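PDB 4QP0: endo-beta-mannanase from Rhizomucor miehei, which probably hydrolyses internal beta-1,4-mannosidic linkages at random in mannans, galactomannans and glucomannans, as a secreted glycoside hydrolase of family 5. Local coordinates for residues 240-248 against 278-289. Numbering follows the deposited sequence.
Sequences DFDAILALS and HAAAQADADKPV
Phe241 and His278 form a T-shaped aromatic pair. The edge of the imidazole points at one face of the phenyl ring, with the planes at 84° and the centroids 5.0 Å apart. Phe223 packs against both rings, and Phe255 stacks on His278.

Apolar contacts continue from this pair. At the rim of the Phe241 ring, CE2 lies 3.7 Å from Ala281 CB, and CZ lies 3.9 Å from Val289 CG1. Leu245, one turn further along helix 241-245, has CG anti to the backbone N (chi1 -157°), which carries its methyls across toward 278-289. CD2 fits between Ala285 CB and Val289 CG2, and CD1 rests on the aliphatic part of Lys287.

The fold is the TIM barrel of family 5. Helix 270-284 is followed by a short turn into the parallel barrel strand 289-294, and helix 241-245 packs beside that helix-to-strand link. The axes of 241-245 and of 278-284 come within 11.4 Å and run at 35° to each other.

Polar contacts gather at the end of Lys287. Its chain is extended beyond CG and runs past Leu245 in the opposite direction. Lys287 NZ donates a hydrogen bond to Leu245 O at 3.1 Å, from above the carbonyl plane, and another to Ile250 O. Within the segments, Asp240 caps helix 241-245 through OD1, which accepts from Ala243 N. Gln282 OE1 accepts from Val289 N at 3.0 Å, tying the helix to the start of the strand.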
loop_
_atom_site.group_PDB
_atom_site.type_symbol
_atom_site.label_atom_id
_atom_site.label_comp_id
_atom_site.label_asym_id
_atom_site.label_seq_id
_atom_site.Cartn_x
_atom_site.Cartn_y
_atom_site.Cartn_z
ATOM N N ASP A 240 2.051 10.790 -11.718
ATOM C CA ASP A 240 3.362 11.048 -12.289
ATOM C C ASP A 240 4.398 10.383 -11.414
ATOM O O ASP A 240 4.991 11.035 -10.551
ATOM C CB ASP A 240 3.602 12.562 -12.357
ATOM C CG ASP A 240 4.833 12.941 -13.172
ATOM O OD1 ASP A 240 5.779 12.127 -13.309
ATOM O OD2 ASP A 240 4.861 14.089 -13.666
ATOM N N PHE A 241 4.613 9.089 -11.634
ATOM C CA PHE A 241 5.579 8.313 -10.852
ATOM C C PHE A 241 6.916 9.024 -10.736
ATOM O O PHE A 241 7.484 9.081 -9.652
ATOM C CB PHE A 241 5.779 6.924 -11.460
ATOM C CG PHE A 241 6.676 6.017 -10.653
ATOM C CD1 PHE A 241 6.164 5.258 -9.606
ATOM C CD2 PHE A 241 8.028 5.889 -10.966
ATOM C CE1 PHE A 241 6.984 4.406 -8.873
ATOM C CE2 PHE A 241 8.857 5.026 -10.240
ATOM C CZ PHE A 241 8.333 4.286 -9.190
ATOM N N ASP A 242 7.410 9.563 -11.846
ATOM C CA ASP A 242 8.679 10.305 -11.855
ATOM C C ASP A 242 8.686 11.488 -10.882
ATOM O O ASP A 242 9.623 11.644 -10.090
ATOM C CB ASP A 242 9.029 10.780 -13.273
ATOM C CG ASP A 242 9.346 9.623 -14.221
ATOM O OD1 ASP A 242 9.984 8.633 -13.787
ATOM O OD2 ASP A 242 8.952 9.712 -15.405
ATOM N N ALA A 243 7.638 12.309 -10.929
ATOM C CA ALA A 243 7.577 13.483 -10.066
ATOM C C ALA A 243 7.413 13.092 -8.595
ATOM O O ALA A 243 7.851 13.829 -7.704
ATOM C CB ALA A 243 6.469 14.439 -10.507
ATOM N N ILE A 244 6.791 11.939 -8.345
ATOM C CA ILE A 244 6.596 11.446 -6.979
ATOM C C ILE A 244 7.923 10.981 -6.391
ATOM O O ILE A 244 8.340 11.452 -5.330
ATOM C CB ILE A 244 5.539 10.319 -6.919
ATOM C CG1 ILE A 244 4.132 10.887 -7.141
ATOM C CG2 ILE A 244 5.600 9.579 -5.590
ATOM C CD1 ILE A 244 3.119 9.858 -7.606
ATOM N N LEU A 245 8.595 10.070 -7.093
ATOM C CA LEU A 245 9.893 9.562 -6.665
ATOM C C LEU A 245 10.968 10.666 -6.549
ATOM O O LEU A 245 11.964 10.500 -5.857
ATOM C CB LEU A 245 10.347 8.457 -7.622
ATOM C CG LEU A 245 11.361 7.444 -7.093
ATOM C CD1 LEU A 245 10.775 6.684 -5.916
ATOM C CD2 LEU A 245 11.802 6.483 -8.193
ATOM N N ALA A 246 10.755 11.803 -7.204
ATOM C CA ALA A 246 11.696 12.923 -7.122
ATOM C C ALA A 246 11.538 13.771 -5.857
ATOM O O ALA A 246 12.420 14.571 -5.535
ATOM C CB ALA A 246 11.582 13.795 -8.355
ATOM N N LEU A 247 10.418 13.603 -5.154
ATOM C CA LEU A 247 10.171 14.315 -3.899
ATOM C C LEU A 247 11.054 13.761 -2.787
ATOM O O LEU A 247 11.121 12.540 -2.578
ATOM C CB LEU A 247 8.698 14.202 -3.481
ATOM C CG LEU A 247 7.588 14.754 -4.377
ATOM C CD1 LEU A 247 6.224 14.346 -3.829
ATOM C CD2 LEU A 247 7.689 16.265 -4.501
ATOM N N SER A 248 11.725 14.661 -2.071
ATOM C CA SER A 248 12.620 14.286 -0.974
ATOM C C SER A 248 11.823 13.746 0.209
ATOM O O SER A 248 12.365 13.074 1.086
ATOM C CB SER A 248 13.463 15.487 -0.544
ATOM O OG SER A 248 12.635 16.620 -0.342
ATOM N N HIS A 278 10.056 -0.013 -14.056
ATOM C CA HIS A 278 10.130 0.481 -12.682
ATOM C C HIS A 278 11.440 0.178 -11.993
ATOM O O HIS A 278 11.911 0.989 -11.193
ATOM C CB HIS A 278 8.936 0.009 -11.864
ATOM C CG HIS A 278 7.617 0.561 -12.353
ATOM N ND1 HIS A 278 7.055 1.659 -11.828
ATOM C CD2 HIS A 278 6.767 0.131 -13.366
ATOM C CE1 HIS A 278 5.902 1.921 -12.470
ATOM N NE2 HIS A 278 5.731 0.985 -13.412
ATOM N N ALA A 279 12.049 -0.970 -12.300
ATOM C CA ALA A 279 13.395 -1.287 -11.812
ATOM C C ALA A 279 14.429 -0.309 -12.351
ATOM O O ALA A 279 15.425 -0.031 -11.692
ATOM C CB ALA A 279 13.787 -2.717 -12.169
ATOM N N ALA A 280 14.195 0.197 -13.555
ATOM C CA ALA A 280 15.048 1.214 -14.157
ATOM C C ALA A 280 14.876 2.555 -13.445
ATOM O O ALA A 280 15.845 3.281 -13.242
ATOM C CB ALA A 280 14.737 1.356 -15.640
ATOM N N ALA A 281 13.645 2.876 -13.063
ATOM C CA ALA A 281 13.376 4.142 -12.370
ATOM C C ALA A 281 14.007 4.121 -10.982
ATOM O O ALA A 281 14.422 5.163 -10.483
ATOM C CB ALA A 281 11.883 4.418 -12.292
ATOM N N GLN A 282 14.087 2.926 -10.385
ATOM C CA GLN A 282 14.819 2.689 -9.133
ATOM C C GLN A 282 16.311 2.927 -9.322
ATOM O O GLN A 282 16.967 3.510 -8.452
ATOM C CB GLN A 282 14.606 1.251 -8.647
ATOM C CG GLN A 282 15.370 0.888 -7.377
ATOM C CD GLN A 282 15.232 -0.579 -7.004
ATOM O OE1 GLN A 282 14.194 -1.021 -6.486
ATOM N NE2 GLN A 282 16.287 -1.343 -7.254
ATOM N N ALA A 283 16.847 2.454 -10.447
ATOM C CA ALA A 283 18.266 2.633 -10.749
ATOM C C ALA A 283 18.617 4.066 -11.165
ATOM O O ALA A 283 19.694 4.553 -10.844
ATOM C CB ALA A 283 18.716 1.646 -11.813
ATOM N N ASP A 284 17.711 4.731 -11.873
ATOM C CA ASP A 284 17.995 6.047 -12.460
ATOM C C ASP A 284 17.774 7.201 -11.478
ATOM O O ASP A 284 18.437 8.237 -11.554
ATOM C CB ASP A 284 17.201 6.246 -13.761
ATOM C CG ASP A 284 17.553 5.208 -14.818
ATOM O OD1 ASP A 284 18.669 4.651 -14.749
ATOM O OD2 ASP A 284 16.717 4.944 -15.713
ATOM N N ALA A 285 16.817 7.025 -10.579
ATOM C CA ALA A 285 16.783 7.808 -9.355
ATOM C C ALA A 285 17.476 6.884 -8.365
ATOM O O ALA A 285 17.750 5.739 -8.688
ATOM C CB ALA A 285 15.353 8.119 -8.932
ATOM N N ASP A 286 17.809 7.354 -7.180
ATOM C CA ASP A 286 18.544 6.471 -6.288
ATOM C C ASP A 286 17.687 6.089 -5.085
ATOM O O ASP A 286 18.093 6.266 -3.944
ATOM C CB ASP A 286 19.874 7.114 -5.886
ATOM C CG ASP A 286 21.020 6.120 -5.851
ATOM O OD1 ASP A 286 20.808 4.954 -6.253
ATOM O OD2 ASP A 286 22.133 6.514 -5.422
ATOM N N LYS A 287 16.487 5.574 -5.369
ATOM C CA LYS A 287 15.491 5.216 -4.351
ATOM C C LYS A 287 14.923 3.836 -4.621
ATOM O O LYS A 287 14.680 3.491 -5.782
ATOM C CB LYS A 287 14.327 6.198 -4.345
ATOM C CG LYS A 287 14.682 7.582 -3.874
ATOM C CD LYS A 287 13.437 8.399 -3.630
ATOM C CE LYS A 287 13.845 9.804 -3.234
ATOM N NZ LYS A 287 12.669 10.640 -2.879
ATOM N N PRO A 288 14.680 3.052 -3.552
ATOM C CA PRO A 288 14.084 1.740 -3.741
ATOM C C PRO A 288 12.676 1.875 -4.301
ATOM O O PRO A 288 11.973 2.869 -4.027
ATOM C CB PRO A 288 14.018 1.168 -2.320
ATOM C CG PRO A 288 14.939 2.009 -1.515
ATOM C CD PRO A 288 14.822 3.369 -2.120
ATOM N N VAL A 289 12.301 0.892 -5.111
ATOM C CA VAL A 289 10.954 0.780 -5.636
ATOM C C VAL A 289 10.448 -0.611 -5.263
ATOM O O VAL A 289 11.230 -1.562 -5.157
ATOM C CB VAL A 289 10.909 1.040 -7.159
ATOM C CG1 VAL A 289 9.500 0.879 -7.702
ATOM C CG2 VAL A 289 11.404 2.445 -7.470
#